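Xylooligosaccharide oxidase (Myceliophthora thermophila, PDB 5L6G) oxidises the C1 hydroxyl of xylooligosaccharides and related sugars to lactones, using a bicovalently bound FAD and passing the electrons to molecular oxygen to give hydrogen peroxide. Local coordinates at residues Ile138-Val141 / Leu142-Gly146; Asp315-Glu318 / Gly319-His322; Leu470-Leu473 / Arg474-Gln478; Phe486-Pro489 / Gln490-Glu493. All blocks are in the same frame, centred on the assembly; numbering follows the deposited sequence.

Interaction 1: residues Ile138-Val141 / Leu142-Gly146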
loop_
_atom_site.group_PDB
_atom_site.type_symbol
_atom_site.label_atom_id
_atom_site.label_comp_id
_atom_site.label_asym_id
_atom_site.label_seq_id
_atom_site.Cartn_x
_atom_site.Cartn_y
_atom_site.Cartn_z
ATOM N N ILE A 138 -12.547 3.980 -8.237
ATOM C CA ILE A 138 -12.155 3.032 -9.273
ATOM C C ILE A 138 -13.065 1.803 -9.190
ATOM O O ILE A 138 -13.669 1.395 -10.190
ATOM C CB ILE A 138 -10.692 2.611 -9.110
ATOM C CG1 ILE A 138 -9.778 3.811 -9.323
ATOM C CG2 ILE A 138 -10.354 1.492 -10.088
ATOM C CD1 ILE A 138 -8.366 3.625 -8.852
ATOM N N ALA A 139 -13.170 1.249 -7.986
ATOM C CA ALA A 139 -13.972 0.063 -7.768
ATOM C C ALA A 139 -15.427 0.300 -8.190
ATOM O O ALA A 139 -16.055 -0.556 -8.816
ATOM C CB ALA A 139 -13.888 -0.355 -6.316
ATOM N N THR A 140 -15.958 1.469 -7.858
ATOM C CA THR A 140 -17.346 1.796 -8.198
ATOM C C THR A 140 -17.564 1.850 -9.703
ATOM O O THR A 140 -18.501 1.230 -10.254
ATOM C CB THR A 140 -17.741 3.143 -7.563
ATOM O OG1 THR A 140 -17.647 3.018 -6.136
ATOM C CG2 THR A 140 -19.156 3.560 -7.971
ATOM N N VAL A 141 -16.693 2.583 -10.373
ATOM C CA VAL A 141 -16.819 2.741 -11.814
ATOM C C VAL A 141 -16.701 1.393 -12.514
ATOM O O VAL A 141 -17.530 1.074 -13.372
ATOM C CB VAL A 141 -15.794 3.727 -12.393
ATOM C CG1 VAL A 141 -15.894 3.738 -13.919
ATOM C CG2 VAL A 141 -16.043 5.131 -11.854
ATOM N N LEU A 142 -15.692 0.599 -12.150
ATOM C CA LEU A 142 -15.443 -0.639 -12.863
ATOM C C LEU A 142 -16.616 -1.580 -12.700
ATOM O O LEU A 142 -17.024 -2.234 -13.653
ATOM C CB LEU A 142 -14.165 -1.327 -12.396
ATOM C CG LEU A 142 -12.844 -0.577 -12.602
ATOM C CD1 LEU A 142 -11.679 -1.438 -12.157
ATOM C CD2 LEU A 142 -12.650 -0.088 -14.026
ATOM N N TYR A 143 -17.144 -1.639 -11.482
ATOM C CA TYR A 143 -18.258 -2.513 -11.198
ATOM C C TYR A 143 -19.556 -1.994 -11.842
ATOM O O TYR A 143 -20.259 -2.750 -12.499
ATOM C CB TYR A 143 -18.443 -2.735 -9.701
ATOM C CG TYR A 143 -19.534 -3.751 -9.459
ATOM C CD1 TYR A 143 -19.301 -5.108 -9.665
ATOM C CD2 TYR A 143 -20.809 -3.351 -9.110
ATOM C CE1 TYR A 143 -20.314 -6.047 -9.504
ATOM C CE2 TYR A 143 -21.832 -4.279 -8.953
ATOM C CZ TYR A 143 -21.571 -5.628 -9.131
ATOM O OH TYR A 143 -22.589 -6.536 -8.953
ATOM N N GLU A 144 -19.871 -0.720 -11.642
ATOM C CA GLU A 144 -21.096 -0.160 -12.185
ATOM C C GLU A 144 -21.142 -0.241 -13.709
ATOM O O GLU A 144 -22.200 -0.489 -14.282
ATOM C CB GLU A 144 -21.329 1.280 -11.690
ATOM C CG GLU A 144 -21.811 1.302 -10.242
ATOM C CD GLU A 144 -22.209 2.673 -9.700
ATOM O OE1 GLU A 144 -22.291 3.650 -10.461
ATOM O OE2 GLU A 144 -22.438 2.766 -8.470
ATOM N N GLU A 145 -20.002 -0.069 -14.368
ATOM C CA GLU A 145 -20.005 -0.021 -15.824
ATOM C C GLU A 145 -19.976 -1.387 -16.486
ATOM O O GLU A 145 -20.632 -1.590 -17.503
ATOM C CB GLU A 145 -18.856 0.830 -16.330
ATOM C CG GLU A 145 -18.992 2.277 -15.878
ATOM C CD GLU A 145 -18.225 3.248 -16.735
ATOM O OE1 GLU A 145 -17.423 2.802 -17.575
ATOM O OE2 GLU A 145 -18.417 4.468 -16.556
ATOM N N GLY A 146 -19.187 -2.304 -15.946
ATOM C CA GLY A 146 -19.047 -3.608 -16.577
ATOM C C GLY A 146 -18.900 -4.773 -15.632
ATOM O O GLY A 146 -18.497 -5.847 -16.057
#

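Interaction 2: residues Asp315-Glu318 / Gly319-His322. With NAG (2-acetamido-2-deoxy-beta-D-glucopyranose), chain E.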
loop_
_atom_site.group_PDB
_atom_site.type_symbol
_atom_site.label_atom_id
_atom_site.label_comp_id
_atom_site.label_asym_id
_atom_site.label_seq_id
_atom_site.Cartn_x
_atom_site.Cartn_y
_atom_site.Cartn_z
ATOM N N ASP A 315 -22.941 -8.847 -2.399
ATOM C CA ASP A 315 -22.506 -8.630 -3.787
ATOM C C ASP A 315 -21.112 -8.010 -3.731
ATOM O O ASP A 315 -20.590 -7.758 -2.640
ATOM C CB ASP A 315 -23.510 -7.804 -4.617
ATOM C CG ASP A 315 -23.557 -6.324 -4.254
ATOM O OD1 ASP A 315 -22.677 -5.790 -3.573
ATOM O OD2 ASP A 315 -24.508 -5.667 -4.698
ATOM N N TRP A 316 -20.511 -7.798 -4.897
ATOM C CA TRP A 316 -19.138 -7.342 -4.981
ATOM C C TRP A 316 -18.880 -6.019 -4.237
ATOM O O TRP A 316 -17.941 -5.921 -3.452
ATOM C CB TRP A 316 -18.700 -7.224 -6.442
ATOM C CG TRP A 316 -17.320 -6.658 -6.573
ATOM C CD1 TRP A 316 -16.990 -5.429 -7.033
ATOM C CD2 TRP A 316 -16.092 -7.291 -6.196
ATOM N NE1 TRP A 316 -15.627 -5.251 -6.986
ATOM C CE2 TRP A 316 -15.052 -6.381 -6.474
ATOM C CE3 TRP A 316 -15.771 -8.535 -5.645
ATOM C CZ2 TRP A 316 -13.707 -6.680 -6.230
ATOM C CZ3 TRP A 316 -14.437 -8.838 -5.407
ATOM C CH2 TRP A 316 -13.419 -7.906 -5.686
ATOM N N MET A 317 -19.705 -5.009 -4.476
ATOM C CA MET A 317 -19.454 -3.695 -3.882
ATOM C C MET A 317 -19.766 -3.705 -2.396
ATOM O O MET A 317 -19.129 -2.997 -1.615
ATOM C CB MET A 317 -20.269 -2.587 -4.555
ATOM C CG MET A 317 -19.762 -2.148 -5.917
ATOM S SD MET A 317 -18.013 -1.775 -5.993
ATOM C CE MET A 317 -17.745 -0.436 -4.827
ATOM N N GLU A 318 -20.752 -4.494 -2.005
ATOM C CA GLU A 318 -21.081 -4.595 -0.600
ATOM C C GLU A 318 -19.913 -5.260 0.139
ATOM O O GLU A 318 -19.614 -4.909 1.279
ATOM C CB GLU A 318 -22.384 -5.365 -0.432
ATOM C CG GLU A 318 -22.956 -5.335 0.978
ATOM C CD GLU A 318 -24.183 -6.227 1.110
ATOM O OE1 GLU A 318 -25.069 -6.150 0.224
ATOM O OE2 GLU A 318 -24.250 -7.017 2.076
ATOM N N GLY A 319 -19.245 -6.211 -0.515
ATOM C CA GLY A 319 -18.033 -6.818 0.061
ATOM C C GLY A 319 -16.974 -5.749 0.287
ATOM O O GLY A 319 -16.295 -5.712 1.320
ATOM N N PHE A 320 -16.821 -4.871 -0.698
ATOM C CA PHE A 320 -15.836 -3.822 -0.570
ATOM C C PHE A 320 -16.215 -2.875 0.559
ATOM O O PHE A 320 -15.366 -2.536 1.374
ATOM C CB PHE A 320 -15.622 -3.055 -1.885
ATOM C CG PHE A 320 -14.573 -1.986 -1.774
ATOM C CD1 PHE A 320 -13.230 -2.325 -1.685
ATOM C CD2 PHE A 320 -14.922 -0.646 -1.705
ATOM C CE1 PHE A 320 -12.250 -1.346 -1.554
ATOM C CE2 PHE A 320 -13.936 0.339 -1.579
ATOM C CZ PHE A 320 -12.604 -0.020 -1.495
ATOM N N ARG A 321 -17.482 -2.474 0.631
ATOM C CA ARG A 321 -17.922 -1.571 1.699
ATOM C C ARG A 321 -17.726 -2.188 3.076
ATOM O O ARG A 321 -17.387 -1.494 4.029
ATOM C CB ARG A 321 -19.389 -1.181 1.559
ATOM C CG ARG A 321 -19.727 -0.402 0.309
ATOM C CD ARG A 321 -21.062 0.324 0.441
ATOM N NE ARG A 321 -22.199 -0.587 0.458
ATOM C CZ ARG A 321 -22.746 -1.166 -0.619
ATOM N NH1 ARG A 321 -22.270 -0.941 -1.840
ATOM N NH2 ARG A 321 -23.787 -1.984 -0.475
ATOM N N HIS A 322 -17.952 -3.491 3.176
ATOM C CA HIS A 322 -17.831 -4.187 4.457
ATOM C C HIS A 322 -16.487 -3.926 5.155
ATOM O O HIS A 322 -16.447 -3.730 6.364
ATOM C CB HIS A 322 -17.985 -5.693 4.269
ATOM C CG HIS A 322 -17.919 -6.448 5.557
ATOM N ND1 HIS A 322 -19.008 -6.591 6.389
ATOM C CD2 HIS A 322 -16.886 -7.056 6.182
ATOM C CE1 HIS A 322 -18.649 -7.265 7.467
ATOM N NE2 HIS A 322 -17.366 -7.563 7.363
HETATM C C1 NAG E . -25.257 -12.194 -4.658
HETATM C C2 NAG E . -26.152 -11.608 -3.561
HETATM C C3 NAG E . -27.348 -10.832 -4.130
HETATM C C4 NAG E . -26.877 -9.810 -5.163
HETATM C C5 NAG E . -26.065 -10.546 -6.224
HETATM C C6 NAG E . -25.515 -9.599 -7.288
HETATM C C7 NAG E . -26.437 -12.609 -1.333
HETATM C C8 NAG E . -26.970 -13.774 -0.547
HETATM N N2 NAG E . -26.604 -12.660 -2.660
HETATM O O3 NAG E . -28.044 -10.175 -3.089
HETATM O O4 NAG E . -27.961 -9.126 -5.758
HETATM O O5 NAG E . -24.969 -11.166 -5.590
HETATM O O6 NAG E . -24.503 -10.257 -8.025
HETATM O O7 NAG E . -25.882 -11.680 -0.745
#

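Interaction 3: residues Leu470-Leu473 / Arg474-Gln478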
loop_
_atom_site.group_PDB
_atom_site.type_symbol
_atom_site.label_atom_id
_atom_site.label_comp_id
_atom_site.label_asym_id
_atom_site.label_seq_id
_atom_site.Cartn_x
_atom_site.Cartn_y
_atom_site.Cartn_z
ATOM N N LEU A 470 17.085 -3.985 -4.963
ATOM C CA LEU A 470 17.635 -2.657 -4.750
ATOM C C LEU A 470 18.688 -2.303 -5.789
ATOM O O LEU A 470 18.671 -1.207 -6.339
ATOM C CB LEU A 470 18.229 -2.505 -3.358
ATOM C CG LEU A 470 18.798 -1.121 -3.035
ATOM C CD1 LEU A 470 17.747 -0.039 -3.252
ATOM C CD2 LEU A 470 19.339 -1.102 -1.608
ATOM N N ASP A 471 19.625 -3.210 -6.053
ATOM C CA ASP A 471 20.769 -2.830 -6.899
ATOM C C ASP A 471 20.318 -2.422 -8.306
ATOM O O ASP A 471 20.741 -1.397 -8.828
ATOM C CB ASP A 471 21.836 -3.923 -6.923
ATOM C CG ASP A 471 22.685 -3.940 -5.640
ATOM O OD1 ASP A 471 22.599 -2.978 -4.834
ATOM O OD2 ASP A 471 23.447 -4.913 -5.424
ATOM N N ARG A 472 19.421 -3.191 -8.901
ATOM C CA ARG A 472 18.906 -2.837 -10.218
ATOM C C ARG A 472 18.077 -1.551 -10.160
ATOM O O ARG A 472 18.200 -0.685 -11.035
ATOM C CB ARG A 472 18.086 -3.976 -10.799
ATOM C CG ARG A 472 17.549 -3.648 -12.172
ATOM C CD ARG A 472 16.837 -4.840 -12.749
ATOM N NE ARG A 472 16.208 -4.519 -14.027
ATOM C CZ ARG A 472 15.305 -5.295 -14.619
ATOM N NH1 ARG A 472 14.921 -6.430 -14.050
ATOM N NH2 ARG A 472 14.777 -4.928 -15.772
ATOM N N LEU A 473 17.269 -1.404 -9.115
ATOM C CA LEU A 473 16.538 -0.148 -8.900
ATOM C C LEU A 473 17.468 1.062 -8.867
ATOM O O LEU A 473 17.128 2.102 -9.418
ATOM C CB LEU A 473 15.720 -0.169 -7.610
ATOM C CG LEU A 473 14.407 -0.972 -7.658
ATOM C CD1 LEU A 473 13.829 -1.090 -6.274
ATOM C CD2 LEU A 473 13.412 -0.322 -8.591
ATOM N N ARG A 474 18.608 0.935 -8.191
ATOM C CA ARG A 474 19.574 2.047 -8.113
ATOM C C ARG A 474 20.167 2.359 -9.486
ATOM O O ARG A 474 20.412 3.526 -9.826
ATOM C CB ARG A 474 20.683 1.738 -7.114
ATOM C CG ARG A 474 20.197 1.710 -5.682
ATOM C CD ARG A 474 21.333 1.695 -4.682
ATOM N NE ARG A 474 22.107 2.940 -4.753
ATOM C CZ ARG A 474 23.276 3.138 -4.154
ATOM N NH1 ARG A 474 23.834 2.173 -3.429
ATOM N NH2 ARG A 474 23.900 4.307 -4.285
ATOM N N ARG A 475 20.377 1.324 -10.289
ATOM C CA ARG A 475 20.902 1.527 -11.634
ATOM C C ARG A 475 19.902 2.263 -12.508
ATOM O O ARG A 475 20.271 3.195 -13.205
ATOM C CB ARG A 475 21.335 0.209 -12.267
ATOM C CG ARG A 475 22.563 -0.384 -11.596
ATOM C CD ARG A 475 23.205 -1.485 -12.415
ATOM N NE ARG A 475 22.308 -2.635 -12.585
ATOM C CZ ARG A 475 22.163 -3.635 -11.719
ATOM N NH1 ARG A 475 22.842 -3.660 -10.575
ATOM N NH2 ARG A 475 21.324 -4.627 -12.005
ATOM N N ILE A 476 18.638 1.854 -12.454
ATOM C CA ILE A 476 17.586 2.514 -13.236
ATOM C C ILE A 476 17.388 3.939 -12.728
ATOM O O ILE A 476 17.134 4.859 -13.492
ATOM C CB ILE A 476 16.268 1.705 -13.209
ATOM C CG1 ILE A 476 16.478 0.364 -13.904
ATOM C CG2 ILE A 476 15.156 2.422 -13.951
ATOM C CD1 ILE A 476 15.361 -0.615 -13.684
ATOM N N LYS A 477 17.537 4.137 -11.426
ATOM C CA LYS A 477 17.394 5.479 -10.864
ATOM C C LYS A 477 18.428 6.460 -11.428
ATOM O O LYS A 477 18.100 7.587 -11.770
ATOM C CB LYS A 477 17.482 5.412 -9.342
ATOM C CG LYS A 477 17.396 6.744 -8.620
ATOM C CD LYS A 477 16.036 7.414 -8.745
ATOM C CE LYS A 477 16.059 8.739 -7.986
ATOM N NZ LYS A 477 14.711 9.349 -7.881
ATOM N N GLN A 478 19.673 6.028 -11.514
ATOM C CA GLN A 478 20.718 6.867 -12.102
ATOM C C GLN A 478 20.378 7.180 -13.558
ATOM O O GLN A 478 20.625 8.286 -14.036
ATOM C CB GLN A 478 22.074 6.168 -11.955
ATOM C CG GLN A 478 23.268 6.970 -12.412
ATOM C CD GLN A 478 23.457 6.948 -13.914
ATOM O OE1 GLN A 478 22.994 6.036 -14.605
ATOM N NE2 GLN A 478 24.112 7.975 -14.437
#

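Interaction 4: residues Phe486-Pro489 / Gln490-Glu493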
loop_
_atom_site.group_PDB
_atom_site.type_symbol
_atom_site.label_atom_id
_atom_site.label_comp_id
_atom_site.label_asym_id
_atom_site.label_seq_id
_atom_site.Cartn_x
_atom_site.Cartn_y
_atom_site.Cartn_z
ATOM N N PHE A 486 12.899 13.717 -7.839
ATOM C CA PHE A 486 11.786 13.133 -7.086
ATOM C C PHE A 486 12.177 12.639 -5.695
ATOM O O PHE A 486 11.547 11.743 -5.152
ATOM C CB PHE A 486 11.156 12.009 -7.907
ATOM C CG PHE A 486 10.652 12.468 -9.245
ATOM C CD1 PHE A 486 9.671 13.450 -9.324
ATOM C CD2 PHE A 486 11.148 11.931 -10.414
ATOM C CE1 PHE A 486 9.180 13.884 -10.556
ATOM C CE2 PHE A 486 10.675 12.360 -11.644
ATOM C CZ PHE A 486 9.690 13.334 -11.717
ATOM N N TYR A 487 13.177 13.286 -5.114
ATOM C CA TYR A 487 13.733 12.907 -3.834
ATOM C C TYR A 487 12.688 12.944 -2.742
ATOM O O TYR A 487 11.850 13.830 -2.700
ATOM C CB TYR A 487 14.891 13.858 -3.460
ATOM C CG TYR A 487 15.357 13.645 -2.048
ATOM C CD1 TYR A 487 16.243 12.629 -1.750
ATOM C CD2 TYR A 487 14.835 14.400 -0.992
ATOM C CE1 TYR A 487 16.656 12.399 -0.456
ATOM C CE2 TYR A 487 15.245 14.179 0.311
ATOM C CZ TYR A 487 16.141 13.159 0.576
ATOM O OH TYR A 487 16.558 12.897 1.863
ATOM N N TYR A 488 12.749 11.948 -1.871
ATOM C CA TYR A 488 12.148 12.016 -0.563
ATOM C C TYR A 488 13.072 11.214 0.346
ATOM O O TYR A 488 13.957 10.539 -0.156
ATOM C CB TYR A 488 10.709 11.530 -0.541
ATOM C CG TYR A 488 10.461 10.120 -1.009
ATOM C CD1 TYR A 488 10.305 9.831 -2.359
ATOM C CD2 TYR A 488 10.310 9.102 -0.104
ATOM C CE1 TYR A 488 10.012 8.537 -2.797
ATOM C CE2 TYR A 488 10.031 7.809 -0.529
ATOM C CZ TYR A 488 9.891 7.532 -1.875
ATOM O OH TYR A 488 9.578 6.235 -2.258
ATOM N N PRO A 489 12.901 11.324 1.668
ATOM C CA PRO A 489 13.943 10.800 2.573
ATOM C C PRO A 489 14.180 9.290 2.537
ATOM O O PRO A 489 15.207 8.833 3.014
ATOM C CB PRO A 489 13.455 11.258 3.944
ATOM C CG PRO A 489 12.758 12.556 3.635
ATOM C CD PRO A 489 11.986 12.232 2.390
ATOM N N GLN A 490 13.245 8.529 1.964
ATOM C CA GLN A 490 13.477 7.110 1.725
ATOM C C GLN A 490 13.478 6.733 0.254
ATOM O O GLN A 490 13.215 5.578 -0.095
ATOM C CB GLN A 490 12.474 6.273 2.514
ATOM C CG GLN A 490 12.623 6.485 4.017
ATOM C CD GLN A 490 11.672 5.642 4.832
ATOM O OE1 GLN A 490 10.632 5.208 4.341
ATOM N NE2 GLN A 490 12.008 5.426 6.093
ATOM N N ALA A 491 13.813 7.691 -0.608
ATOM C CA ALA A 491 13.947 7.414 -2.031
ATOM C C ALA A 491 15.171 6.549 -2.311
ATOM O O ALA A 491 16.212 6.629 -1.631
ATOM C CB ALA A 491 14.023 8.682 -2.855
ATOM N N VAL A 492 15.030 5.743 -3.358
ATOM C CA VAL A 492 16.141 4.994 -3.908
ATOM C C VAL A 492 17.253 5.960 -4.313
ATOM O O VAL A 492 16.991 6.951 -4.981
ATOM C CB VAL A 492 15.701 4.189 -5.130
ATOM C CG1 VAL A 492 16.898 3.580 -5.827
ATOM C CG2 VAL A 492 14.715 3.091 -4.686
ATOM N N GLU A 493 18.477 5.641 -3.932
ATOM C CA GLU A 493 19.649 6.423 -4.329
ATOM C C GLU A 493 20.155 6.015 -5.711
ATOM O O GLU A 493 20.325 4.827 -5.977
ATOM C CB GLU A 493 20.799 6.169 -3.370
ATOM C CG GLU A 493 20.612 6.726 -1.988
ATOM C CD GLU A 493 21.784 6.381 -1.102
ATOM O OE1 GLU A 493 22.879 6.954 -1.329
ATOM O OE2 GLU A 493 21.611 5.539 -0.198
HETATM O O HOH W 1 11.582 4.335 -2.041
#

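Interaction 1: residues Ile138-Val141 / Leu142-Gly146
Ile138 and Leu142, one helical turn apart, form the buried side of this contact: the two side chains run alongside each other, pointing the same way, with Ile138 CG2 3.8 Å from Leu142 CD1. Ile138 turns this methyl to the carbonyl side because CG2 stands anti to the backbone N, while CG1 leads off. Both residues pack on Val118 of strand 118-120, and Phe150 closes in on them. Ala139, Thr140 and Tyr143 touch Met317 of helix 316-322.

On the more exposed side two glutamates lie along Thr140 and Val141. Glu144 OE2 is 3.4 Å from the methyl Thr140 CG2, a contact of carboxylate with carbon; the hydroxyl OG1 of Thr140 bonds instead to Gly136 O. Glu145 CD is 3.7 Å from Val141 CG1. Both carboxylates thus follow the two methyls on a solvent-exposed flank, and Glu145 also reaches Leu120 of strand 118-120.

Beneath the side chains the backbone repeats i to i+4 bonds: Leu142 N to Ile138 O is 2.9 Å at 167°, and Glu144 N to Thr140 O is 2.8 Å. This two-sided pattern is that of an amphipathic alpha-helix, here laid against a beta-sheet of the PCMH-type FAD-binding domain.

Interaction 2: residues Asp315-Glu318 / Gly319-His322
Arg321 folds back over the first turn of its helix: one face of its guanidinium is turned to Met317 O and to Glu318 CA, which sits 3.7 Å above the plane toward the rim. The bend at chi3 of Arg321 (-70°) brings Arg321 NH2 to 3.7 Å from Glu318 CB and Arg321 NH1 to 3.8 Å from Met317 CB. The charges stay apart: Glu318 OE1 and Arg321 NH2 are 4.4 Å from each other, beyond a salt bridge, and Glu318 OE2 bonds to His314 ND1.

Among the hydrogen bonds, one is an N-cap. Asp315 places CG between its backbone N and carbonyl carbon (chi1 72°), which lets Asp315 OD1 accept from Glu318 N at 2.8 Å. The i to i+4 series then begins with Gly319 N to Asp315 O and runs on to His322 N to Glu318 O.

Apolar contact is lighter: Met317 CE lies 4.2 Å from Phe320 CD2. On the outer side Asp315 CB rests 3.8 Å from C6 of the N-acetylglucosamine.

The Phe320 side chain is about 5 Å from that of substrate-binding Thr154. Helix 316-322 lies against helix 135-146, where the Trp316 indole meets the Tyr143 ring, and against strand 234-240 of the eight-stranded antiparallel sheet, touched by Trp316 and His322.

Interaction 3: residues Leu470-Leu473 / Arg474-Gln478
Leu470 O receives the N-H of Arg474 N at 2.8 Å, and Arg472 O that of Ile476 N at 2.9 Å with an N-H...O angle of 166°; with the bonds from Arg475 to Asp471 and Lys477 to Leu473 they make four successive i to i+4 rungs of helix 470-480. Arg472 and Arg474 have polar partners beyond the two segments: Arg472 NH2 forms a salt bridge with Asp205 and its guanidinium a cation-pi contact with Trp208, while Arg474 NE and NH2 donate to the carbonyls of Glu493 and Pro494. Lys477 is bridged to Asp481.

Arg475 behaves differently. Bent at chi3 (-63°), it curls back across the preceding turn and lays one guanidinium face over Arg472 CA, which is 3.5 Å from the plane, with Asp471 O over that same face. Arg475 NH2 reaches 3.5 Å from Arg472 CB. The two guanidinium planes are almost parallel, 2° apart, yet the groups are not stacked, for Arg472 runs fully extended and crosses Arg475 at about a right angle.

The packing is aliphatic: Leu470 CD1 sits 3.9 Å from Arg474 CG, and Ile476 CD1 lies 4.0 Å from Arg472 CG. This helix of the berberine-like C-terminal region packs on helices 204-213 and 458-466, against which Leu473 is buried.

Across this contact, then, the arginines meet their neighbours chiefly through methylenes and a guanidinium face, while the charged ends of Arg472 and Arg474 tie the helix to other parts of the chain.

Interaction 4: residues Phe486-Pro489 / Gln490-Glu493
Tyr488 and Ala491 close a type I beta turn, with Pro489 and Gln490 at its two central positions. It lies in the C-terminal loop after helix 470-480, in the berberine-bridge-like region.

One hydrogen bond defines the turn: Ala491 N donates to Tyr488 O at 2.9 Å. The N-H points well at the oxygen (161°), but the donor stands above the carbonyl plane, 54° out of it, and so does not use a lone pair.

The second kind of contact is aromatic. Tyr488 holds CG between its backbone N and carbonyl carbon (chi1 58°), which folds the phenol over the turn. Ala491 CB then lies over the ring face, 4.1 Å from its centroid and close to the normal, a CH-pi contact. Ala491 N lies over a face of the ring too, displaced toward the rim, and Gln490 N comes within 3.6 Å of Tyr488 CD2. One ring thus covers the backbone at the closing corner. Tyr488 also meets the Phe99 ring and comes to about 4 Å from the FAD, counted from its side chain, so the turn belongs to the surroundings of the cofactor.

Polar anchors fix the amide of Gln490, whose extended chain carries OE1 to the hydroxyl of Tyr465 and NE2 to the carbonyls of Asp453 and Leu456.

A water completes the arrangement. The phenol, already bonded to Ser215 OG, has this water 2.8 Å from Tyr488 OH, and the same water donates to Gln490 O, also at 2.8 Å.

In the fold
The four contacts form two pairs, in series along the chain. Interactions 1 and 2, centres 12 Å apart, join helix 135-146 of the FAD-binding domain to helix 316-322, which follows edge strand 308-314 of the eight-stranded sheet; Thr140 OG1 lies 3.7 Å from Met317 CE. Interactions 3 and 4, also 12 Å apart, lie in the berberine-bridge-like region, helix 470-480 meeting the returning C-terminal loop where Arg474 CG is 3.8 Å from Val492 CG1. The pairs' centres are 34 to 39 Å apart. The first pair thus links the FAD-binding domain, near Thr154, to the sheet that carries substrate-binding Arg272 and Glu412; the second places the C-terminal turn beside the cofactor.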